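Local coordinates for protein peptidyl-prolyl cis-trans isomerase FKBP13, chloroplastic (Arabidopsis thaliana, PDB 1U79) that catalyses the cis-trans isomerization of proline peptide bonds in the chloroplast thylakoid lumen and regulates accumulation of the Rieske protein, at residues K34-G39 with D48-R53; K88-I93 with L120-Y125. One frame throughout, in Å; residues are numbered along the deposited sequence.

How the contacts relate
Both contacts belong to the curled antiparallel sheet of the FKBP fold, and they meet where strand 32-40 runs beside strand 119-128: the carbonyls of His36 and Val38 probably accept from the backbone N-H groups of Glu124 and Asp122. Contact 2, whose centre is about 5 Å from the centre of the chain, is regular strand pairing, with mostly apolar side chains on one face and mostly polar or charged ones on the other. Contact 1 lies farther out, its centre about 10 Å from that of the chain; strand pairing gives way to a helical turn, and side-chain oxygens and rings take over. Phe121 of contact 2 packs on Tyr37, and both rings meet Trp70 edge-to-face.

Contact 1. Residues K34-G39 with D48-R53; sequences KAHYVG and DSSYNR
The hydroxyl oxygen of Ser50 is gripped by two neighbouring residues of strand 32-40: Tyr37 N donates to Ser50 OG at 2.8 Å, and His36 ND1 shares a hydrogen bond with the same oxygen, which lies in the imidazole plane, at its edge. This is the end of the beta hairpin 32-40/46-49 of the FKBP fold, where the second strand turns into the short, weakly bonded helix 50-53. Ser50 OG stands between its own backbone N and carbonyl carbon (chi1 51°), within bonding distance of both nitrogens, and Ser50 N returns a bond to Tyr37 O. Nearer the hairpin turn, Gly39 and Asp48 form a hydrogen-bonded antiparallel pair, strong from Gly39 N to Asp48 O (2.7 Å) but weak in return. Ser49 is the N-cap, its OG accepting from Asn52 N.

Tyr37 starts away from 48-53, but with CG between backbone N and carbonyl carbon (chi1 68°) its ring swings back over it, Ser50 N above the centre of one face. Tyr37 OH donates to Asp48 OD2 at 2.7 Å, arriving from above the carboxylate plane. The other oxygen, Asp48 OD1, takes Arg53 NE on its syn lone pair at 2.9 Å in a salt bridge. A phenylalanine in place of Tyr37 would probably keep the ring packing but leave Asp48 OD2 without its hydroxyl donor and Arg53 as the main remaining hold among these side chains. His36 and Tyr51 form an offset stack, centroids 4.7 Å apart and planes at 9°, while Val38 CG2 meets the edge of the Tyr51 ring, 3.8 Å from Tyr51 CD2.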
ATOM      1  N   LYS A  34       6.891   1.634  10.487  1.00 16.87           N
ATOM      2  CA  LYS A  34       7.122   2.881   9.761  1.00 18.88           C
ATOM      3  C   LYS A  34       7.271   2.576   8.281  1.00 18.21           C
ATOM      4  O   LYS A  34       7.957   1.618   7.910  1.00 15.65           O
ATOM      5  CB  LYS A  34       8.425   3.553  10.194  1.00 22.33           C
ATOM      6  CG  LYS A  34       8.499   4.057  11.611  1.00 29.28           C
ATOM      7  CD  LYS A  34       9.843   4.751  11.806  1.00 33.14           C
ATOM      8  CE  LYS A  34       9.996   5.330  13.198  1.00 37.22           C
ATOM      9  NZ  LYS A  34      11.299   6.043  13.344  1.00 41.03           N
ATOM     10  N   ALA A  35       6.657   3.401   7.439  1.00 15.49           N
ATOM     11  CA  ALA A  35       6.777   3.206   6.008  1.00 14.40           C
ATOM     12  C   ALA A  35       6.722   4.509   5.240  1.00 13.18           C
ATOM     13  O   ALA A  35       5.908   5.384   5.536  1.00 13.41           O
ATOM     14  CB  ALA A  35       5.677   2.280   5.501  1.00 14.95           C
ATOM     15  N   HIS A  36       7.618   4.644   4.270  1.00 14.32           N
ATOM     16  CA  HIS A  36       7.601   5.808   3.395  1.00 13.30           C
ATOM     17  C   HIS A  36       6.814   5.293   2.199  1.00 13.01           C
ATOM     18  O   HIS A  36       6.786   4.084   1.955  1.00 12.63           O
ATOM     19  CB  HIS A  36       9.016   6.214   2.997  1.00 12.16           C
ATOM     20  CG  HIS A  36       9.591   7.281   3.873  1.00 14.24           C
ATOM     21  ND1 HIS A  36       9.050   8.548   3.945  1.00 13.74           N
ATOM     22  CD2 HIS A  36      10.631   7.264   4.739  1.00 12.82           C
ATOM     23  CE1 HIS A  36       9.734   9.263   4.821  1.00 11.49           C
ATOM     24  NE2 HIS A  36      10.698   8.508   5.315  1.00 13.39           N
ATOM     25  N   TYR A  37       6.160   6.181   1.464  1.00 13.04           N
ATOM     26  CA  TYR A  37       5.369   5.739   0.328  1.00 12.18           C
ATOM     27  C   TYR A  37       4.985   6.851  -0.630  1.00 13.09           C
ATOM     28  O   TYR A  37       4.996   8.029  -0.282  1.00 13.18           O
ATOM     29  CB  TYR A  37       4.066   5.073   0.814  1.00 14.01           C
ATOM     30  CG  TYR A  37       3.095   6.044   1.464  1.00 14.05           C
ATOM     31  CD1 TYR A  37       3.227   6.406   2.806  1.00 14.63           C
ATOM     32  CD2 TYR A  37       2.085   6.653   0.714  1.00 14.89           C
ATOM     33  CE1 TYR A  37       2.379   7.357   3.383  1.00 15.59           C
ATOM     34  CE2 TYR A  37       1.232   7.607   1.279  1.00 16.90           C
ATOM     35  CZ  TYR A  37       1.387   7.954   2.607  1.00 15.67           C
ATOM     36  OH  TYR A  37       0.563   8.907   3.159  1.00 18.67           O
ATOM     37  N   VAL A  38       4.634   6.439  -1.839  1.00 12.86           N
ATOM     38  CA  VAL A  38       4.160   7.326  -2.890  1.00 12.02           C
ATOM     39  C   VAL A  38       2.976   6.599  -3.499  1.00 13.61           C
ATOM     40  O   VAL A  38       3.103   5.464  -3.969  1.00 13.20           O
ATOM     41  CB  VAL A  38       5.197   7.574  -4.004  1.00 13.53           C
ATOM     42  CG1 VAL A  38       4.537   8.369  -5.140  1.00 12.89           C
ATOM     43  CG2 VAL A  38       6.397   8.353  -3.461  1.00 11.91           C
ATOM     44  N   GLY A  39       1.817   7.245  -3.467  1.00 13.67           N
ATOM     45  CA  GLY A  39       0.622   6.644  -4.024  1.00 12.63           C
ATOM     46  C   GLY A  39       0.222   7.402  -5.271  1.00 12.92           C
ATOM     47  O   GLY A  39       0.114   8.637  -5.252  1.00 13.62           O
ATOM     48  N   ASP A  48      -0.820  11.203  -3.071  1.00 16.49           N
ATOM     49  CA  ASP A  48      -0.342  11.283  -1.699  1.00 17.30           C
ATOM     50  C   ASP A  48       1.011  10.603  -1.558  1.00 17.54           C
ATOM     51  O   ASP A  48       1.330   9.672  -2.299  1.00 17.76           O
ATOM     52  CB  ASP A  48      -1.351  10.615  -0.756  1.00 19.24           C
ATOM     53  CG  ASP A  48      -0.946  10.711   0.713  1.00 23.12           C
ATOM     54  OD1 ASP A  48      -0.264  11.686   1.097  1.00 24.41           O
ATOM     55  OD2 ASP A  48      -1.331   9.816   1.495  1.00 24.31           O
ATOM     56  N   SER A  49       1.806  11.093  -0.613  1.00 18.17           N
ATOM     57  CA  SER A  49       3.114  10.521  -0.344  1.00 17.62           C
ATOM     58  C   SER A  49       3.595  10.967   1.023  1.00 18.47           C
ATOM     59  O   SER A  49       3.256  12.059   1.497  1.00 19.15           O
ATOM     60  CB  SER A  49       4.124  10.929  -1.423  1.00 18.41           C
ATOM     61  OG  SER A  49       4.624  12.237  -1.221  1.00 17.76           O
ATOM     62  N   SER A  50       4.371  10.106   1.670  1.00 17.55           N
ATOM     63  CA  SER A  50       4.927  10.413   2.983  1.00 16.15           C
ATOM     64  C   SER A  50       5.878  11.590   2.832  1.00 16.81           C
ATOM     65  O   SER A  50       5.969  12.453   3.712  1.00 15.81           O
ATOM     66  CB  SER A  50       5.697   9.208   3.513  1.00 15.82           C
ATOM     67  OG  SER A  50       6.623   8.748   2.533  1.00 13.99           O
ATOM     68  N   TYR A  51       6.590  11.607   1.707  1.00 18.70           N
ATOM     69  CA  TYR A  51       7.552  12.659   1.392  1.00 18.08           C
ATOM     70  C   TYR A  51       6.884  14.031   1.381  1.00 21.14           C
ATOM     71  O   TYR A  51       7.447  15.006   1.879  1.00 19.96           O
ATOM     72  CB  TYR A  51       8.197  12.373   0.036  1.00 20.72           C
ATOM     73  CG  TYR A  51       8.943  11.056   0.029  1.00 19.21           C
ATOM     74  CD1 TYR A  51      10.137  10.915   0.728  1.00 21.08           C
ATOM     75  CD2 TYR A  51       8.410   9.931  -0.604  1.00 23.34           C
ATOM     76  CE1 TYR A  51      10.788   9.688   0.806  1.00 23.84           C
ATOM     77  CE2 TYR A  51       9.056   8.688  -0.530  1.00 22.52           C
ATOM     78  CZ  TYR A  51      10.244   8.582   0.181  1.00 24.01           C
ATOM     79  OH  TYR A  51      10.892   7.372   0.271  1.00 26.58           O
ATOM     80  N   ASN A  52       5.681  14.100   0.821  1.00 19.50           N
ATOM     81  CA  ASN A  52       4.944  15.359   0.772  1.00 22.28           C
ATOM     82  C   ASN A  52       4.529  15.758   2.187  1.00 22.46           C
ATOM     83  O   ASN A  52       4.390  16.949   2.497  1.00 23.95           O
ATOM     84  CB  ASN A  52       3.707  15.214  -0.115  1.00 22.10           C
ATOM     85  CG  ASN A  52       2.944  16.525  -0.275  1.00 24.57           C
ATOM     86  OD1 ASN A  52       3.472  17.508  -0.804  1.00 23.38           O
ATOM     87  ND2 ASN A  52       1.699  16.545   0.187  1.00 24.42           N
ATOM     88  N   ARG A  53       4.347  14.762   3.049  1.00 21.43           N
ATOM     89  CA  ARG A  53       3.959  15.007   4.432  1.00 22.97           C
ATOM     90  C   ARG A  53       5.189  15.291   5.287  1.00 22.62           C
ATOM     91  O   ARG A  53       5.076  15.739   6.426  1.00 23.49           O
ATOM     92  CB  ARG A  53       3.197  13.800   4.996  1.00 22.73           C
ATOM     93  CG  ARG A  53       1.879  13.515   4.282  1.00 24.78           C
ATOM     94  CD  ARG A  53       1.242  12.206   4.734  1.00 24.26           C
ATOM     95  NE  ARG A  53       0.012  11.939   3.992  1.00 27.12           N
ATOM     96  CZ  ARG A  53      -1.211  12.221   4.428  1.00 29.39           C
ATOM     97  NH1 ARG A  53      -2.266  11.945   3.670  1.00 29.85           N
ATOM     98  NH2 ARG A  53      -1.387  12.756   5.631  1.00 29.64           N
TER

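Contact 2. Residues K88-I93 with L120-Y125; sequences KRTLRI and LFDIEY
Arg89 and Ile123 exchange backbone hydrogen bonds in both directions, as do Leu91 and Phe121, making these the two hydrogen-bonded pairs of an antiparallel strand pairing inside the FKBP sheet. The Ile123 N to Arg89 O bond is the shortest of the four, 2.7 Å and nearly straight at 175°. Between and beyond these pairs, alpha carbons add CA-H...O contacts, as from Thr90 CA to Phe121 O at 3.1 Å. The N-to-C directions of the two segments differ by 155°, and 88-93 pairs with 119-128 along one edge and 15-18 along the other.

Apolar contacts fill the face that carries Leu91, Phe121 and Ile123. Leu91 CD1 presses on Ile123 CD1 at 3.4 Å, tighter than usual for two methyl groups, their side chains slanting across each other. Ile93 brings its CD1 to the Phe121 ring, 3.9 Å from Phe121 CD1. Helix 68-75 covers this side: Trp70 touches Ile93 and Ile123 and meets the Phe121 ring edge-to-face. Arg89 starts from the same face but leads its guanidinium away from strand 119-128, to a salt bridge with Asp18.

Mostly polar and charged groups occupy the face of Lys88, Thr90 and Asp122, though Leu120 shares it, its CD2 3.8 Å from Arg92 CB. Thr90 and Asp122 run alongside each other, and the threonine hydroxyl appears to donate to the carboxylate, although the position of that oxygen is less sure. Lys88 is fully extended, its CG anti to the backbone N (chi1 176°), which carries the ammonium past the aspartate instead of into a salt bridge. A water closes the interval, accepting from Lys88 NZ at 2.9 Å and donating to Asp122 OD2 at 2.8 Å.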
ATOM      1  N   LYS A  88      11.408  -2.791  -0.542  1.00 10.57           N
ATOM      2  CA  LYS A  88      10.690  -1.798  -1.343  1.00 12.49           C
ATOM      3  C   LYS A  88       9.784  -2.597  -2.250  1.00 13.69           C
ATOM      4  O   LYS A  88      10.249  -3.417  -3.046  1.00 13.31           O
ATOM      5  CB  LYS A  88      11.631  -0.953  -2.193  1.00 12.72           C
ATOM      6  CG  LYS A  88      10.900   0.028  -3.111  1.00 16.02           C
ATOM      7  CD  LYS A  88      11.897   0.771  -3.980  1.00 19.30           C
ATOM      8  CE  LYS A  88      11.212   1.790  -4.870  1.00 23.04           C
ATOM      9  NZ  LYS A  88      12.212   2.443  -5.748  1.00 26.81           N
ATOM     10  N   ARG A  89       8.489  -2.353  -2.126  1.00 13.90           N
ATOM     11  CA  ARG A  89       7.507  -3.085  -2.897  1.00 14.82           C
ATOM     12  C   ARG A  89       6.524  -2.177  -3.611  1.00 14.33           C
ATOM     13  O   ARG A  89       6.131  -1.132  -3.093  1.00 13.60           O
ATOM     14  CB  ARG A  89       6.728  -4.027  -1.967  1.00 13.87           C
ATOM     15  CG  ARG A  89       5.524  -4.705  -2.629  1.00 13.96           C
ATOM     16  CD  ARG A  89       4.866  -5.734  -1.713  1.00 14.02           C
ATOM     17  NE  ARG A  89       5.719  -6.901  -1.490  1.00 14.77           N
ATOM     18  CZ  ARG A  89       5.348  -7.972  -0.800  1.00 14.31           C
ATOM     19  NH1 ARG A  89       6.190  -8.991  -0.657  1.00 14.04           N
ATOM     20  NH2 ARG A  89       4.139  -8.021  -0.241  1.00 16.19           N
ATOM     21  N   THR A  90       6.138  -2.575  -4.813  1.00 14.52           N
ATOM     22  CA  THR A  90       5.153  -1.808  -5.546  1.00 14.77           C
ATOM     23  C   THR A  90       3.877  -2.616  -5.414  1.00 14.60           C
ATOM     24  O   THR A  90       3.901  -3.845  -5.525  1.00 11.30           O
ATOM     25  CB  THR A  90       5.527  -1.658  -7.032  1.00 17.41           C
ATOM     26  OG1 THR A  90       6.750  -0.927  -7.140  1.00 19.38           O
ATOM     27  CG2 THR A  90       4.446  -0.902  -7.775  1.00 18.24           C
ATOM     28  N   LEU A  91       2.769  -1.937  -5.144  1.00 13.55           N
ATOM     29  CA  LEU A  91       1.490  -2.611  -5.000  1.00 14.56           C
ATOM     30  C   LEU A  91       0.456  -2.038  -5.953  1.00 13.70           C
ATOM     31  O   LEU A  91       0.370  -0.817  -6.123  1.00 15.26           O
ATOM     32  CB  LEU A  91       0.941  -2.452  -3.575  1.00 14.98           C
ATOM     33  CG  LEU A  91       1.566  -3.135  -2.359  1.00 16.66           C
ATOM     34  CD1 LEU A  91       0.804  -2.657  -1.119  1.00 15.72           C
ATOM     35  CD2 LEU A  91       1.479  -4.671  -2.488  1.00 15.34           C
ATOM     36  N   ARG A  92      -0.321  -2.928  -6.567  1.00 13.31           N
ATOM     37  CA  ARG A  92      -1.411  -2.539  -7.458  1.00 13.56           C
ATOM     38  C   ARG A  92      -2.644  -3.013  -6.708  1.00 11.91           C
ATOM     39  O   ARG A  92      -2.839  -4.220  -6.514  1.00 11.88           O
ATOM     40  CB  ARG A  92      -1.319  -3.236  -8.812  1.00 14.76           C
ATOM     41  CG  ARG A  92      -2.443  -2.833  -9.762  1.00 17.77           C
ATOM     42  CD  ARG A  92      -2.051  -3.049 -11.232  1.00 22.43           C
ATOM     43  NE  ARG A  92      -3.122  -2.632 -12.143  1.00 24.46           N
ATOM     44  CZ  ARG A  92      -4.196  -3.372 -12.388  1.00 26.45           C
ATOM     45  NH1 ARG A  92      -4.320  -4.547 -11.802  1.00 29.69           N
ATOM     46  NH2 ARG A  92      -5.146  -2.945 -13.198  1.00 27.64           N
ATOM     47  N   ILE A  93      -3.480  -2.059  -6.302  1.00 10.31           N
ATOM     48  CA  ILE A  93      -4.648  -2.369  -5.487  1.00 10.17           C
ATOM     49  C   ILE A  93      -5.985  -2.113  -6.159  1.00 11.41           C
ATOM     50  O   ILE A  93      -6.308  -0.979  -6.486  1.00 12.99           O
ATOM     51  CB  ILE A  93      -4.612  -1.537  -4.172  1.00 10.09           C
ATOM     52  CG1 ILE A  93      -3.252  -1.720  -3.484  1.00 12.30           C
ATOM     53  CG2 ILE A  93      -5.766  -1.959  -3.250  1.00  8.81           C
ATOM     54  CD1 ILE A  93      -3.095  -0.958  -2.186  1.00 15.72           C
ATOM     55  N   LEU A 120      -1.804   2.604  -7.121  1.00 13.02           N
ATOM     56  CA  LEU A 120      -0.452   2.082  -7.205  1.00 11.70           C
ATOM     57  C   LEU A 120       0.341   2.717  -6.080  1.00 13.63           C
ATOM     58  O   LEU A 120       0.292   3.935  -5.900  1.00 13.96           O
ATOM     59  CB  LEU A 120       0.195   2.440  -8.549  1.00 14.77           C
ATOM     60  CG  LEU A 120      -0.242   1.663  -9.797  1.00 15.36           C
ATOM     61  CD1 LEU A 120       0.436   2.266 -11.028  1.00 17.52           C
ATOM     62  CD2 LEU A 120       0.128   0.196  -9.665  1.00 16.70           C
ATOM     63  N   PHE A 121       1.034   1.902  -5.295  1.00 12.73           N
ATOM     64  CA  PHE A 121       1.872   2.443  -4.233  1.00 13.12           C
ATOM     65  C   PHE A 121       3.273   1.877  -4.341  1.00 15.80           C
ATOM     66  O   PHE A 121       3.462   0.719  -4.734  1.00 15.85           O
ATOM     67  CB  PHE A 121       1.363   2.085  -2.833  1.00 10.88           C
ATOM     68  CG  PHE A 121       0.133   2.836  -2.395  1.00 11.81           C
ATOM     69  CD1 PHE A 121      -1.140   2.328  -2.650  1.00 10.99           C
ATOM     70  CD2 PHE A 121       0.252   4.025  -1.676  1.00 10.58           C
ATOM     71  CE1 PHE A 121      -2.280   2.987  -2.190  1.00 12.20           C
ATOM     72  CE2 PHE A 121      -0.883   4.694  -1.214  1.00 13.10           C
ATOM     73  CZ  PHE A 121      -2.150   4.174  -1.470  1.00 11.61           C
ATOM     74  N   ASP A 122       4.250   2.713  -4.020  1.00 16.27           N
ATOM     75  CA  ASP A 122       5.634   2.283  -3.955  1.00 18.38           C
ATOM     76  C   ASP A 122       5.790   2.344  -2.446  1.00 17.04           C
ATOM     77  O   ASP A 122       5.669   3.415  -1.848  1.00 17.62           O
ATOM     78  CB  ASP A 122       6.564   3.277  -4.644  1.00 25.03           C
ATOM     79  CG  ASP A 122       7.111   2.740  -5.953  1.00 32.76           C
ATOM     80  OD1 ASP A 122       6.449   1.872  -6.563  1.00 35.97           O
ATOM     81  OD2 ASP A 122       8.196   3.189  -6.381  1.00 36.14           O
ATOM     82  N   ILE A 123       5.989   1.190  -1.820  1.00 14.48           N
ATOM     83  CA  ILE A 123       6.115   1.151  -0.374  1.00 13.57           C
ATOM     84  C   ILE A 123       7.518   0.800   0.095  1.00 15.04           C
ATOM     85  O   ILE A 123       8.133  -0.160  -0.383  1.00 12.18           O
ATOM     86  CB  ILE A 123       5.118   0.137   0.236  1.00 12.97           C
ATOM     87  CG1 ILE A 123       3.689   0.522  -0.169  1.00 16.35           C
ATOM     88  CG2 ILE A 123       5.262   0.110   1.760  1.00 15.83           C
ATOM     89  CD1 ILE A 123       2.606  -0.247   0.538  1.00 18.15           C
ATOM     90  N   GLU A 124       8.016   1.598   1.031  1.00 15.37           N
ATOM     91  CA  GLU A 124       9.318   1.373   1.621  1.00 15.32           C
ATOM     92  C   GLU A 124       9.078   1.041   3.085  1.00 14.44           C
ATOM     93  O   GLU A 124       8.811   1.923   3.905  1.00 11.72           O
ATOM     94  CB  GLU A 124      10.202   2.612   1.462  1.00 20.61           C
ATOM     95  CG  GLU A 124      10.718   2.754   0.037  1.00 29.00           C
ATOM     96  CD  GLU A 124      11.319   4.102  -0.253  1.00 34.97           C
ATOM     97  OE1 GLU A 124      12.268   4.509   0.445  1.00 36.60           O
ATOM     98  OE2 GLU A 124      10.840   4.759  -1.197  1.00 36.78           O
ATOM     99  N   TYR A 125       9.141  -0.253   3.390  1.00 13.77           N
ATOM    100  CA  TYR A 125       8.941  -0.750   4.750  1.00 14.43           C
ATOM    101  C   TYR A 125      10.256  -0.572   5.496  1.00 15.43           C
ATOM    102  O   TYR A 125      11.188  -1.367   5.344  1.00 14.99           O
ATOM    103  CB  TYR A 125       8.546  -2.233   4.710  1.00 13.78           C
ATOM    104  CG  TYR A 125       8.396  -2.890   6.071  1.00 14.34           C
ATOM    105  CD1 TYR A 125       8.641  -4.254   6.232  1.00 15.67           C
ATOM    106  CD2 TYR A 125       8.028  -2.147   7.199  1.00 16.11           C
ATOM    107  CE1 TYR A 125       8.535  -4.866   7.482  1.00 16.39           C
ATOM    108  CE2 TYR A 125       7.915  -2.749   8.455  1.00 16.21           C
ATOM    109  CZ  TYR A 125       8.174  -4.111   8.583  1.00 16.05           C
ATOM    110  OH  TYR A 125       8.072  -4.712   9.811  1.00 15.56           O
TER
HETATM  111  O   HOH W   1      10.530   4.716  -6.546  1.00 46.58           O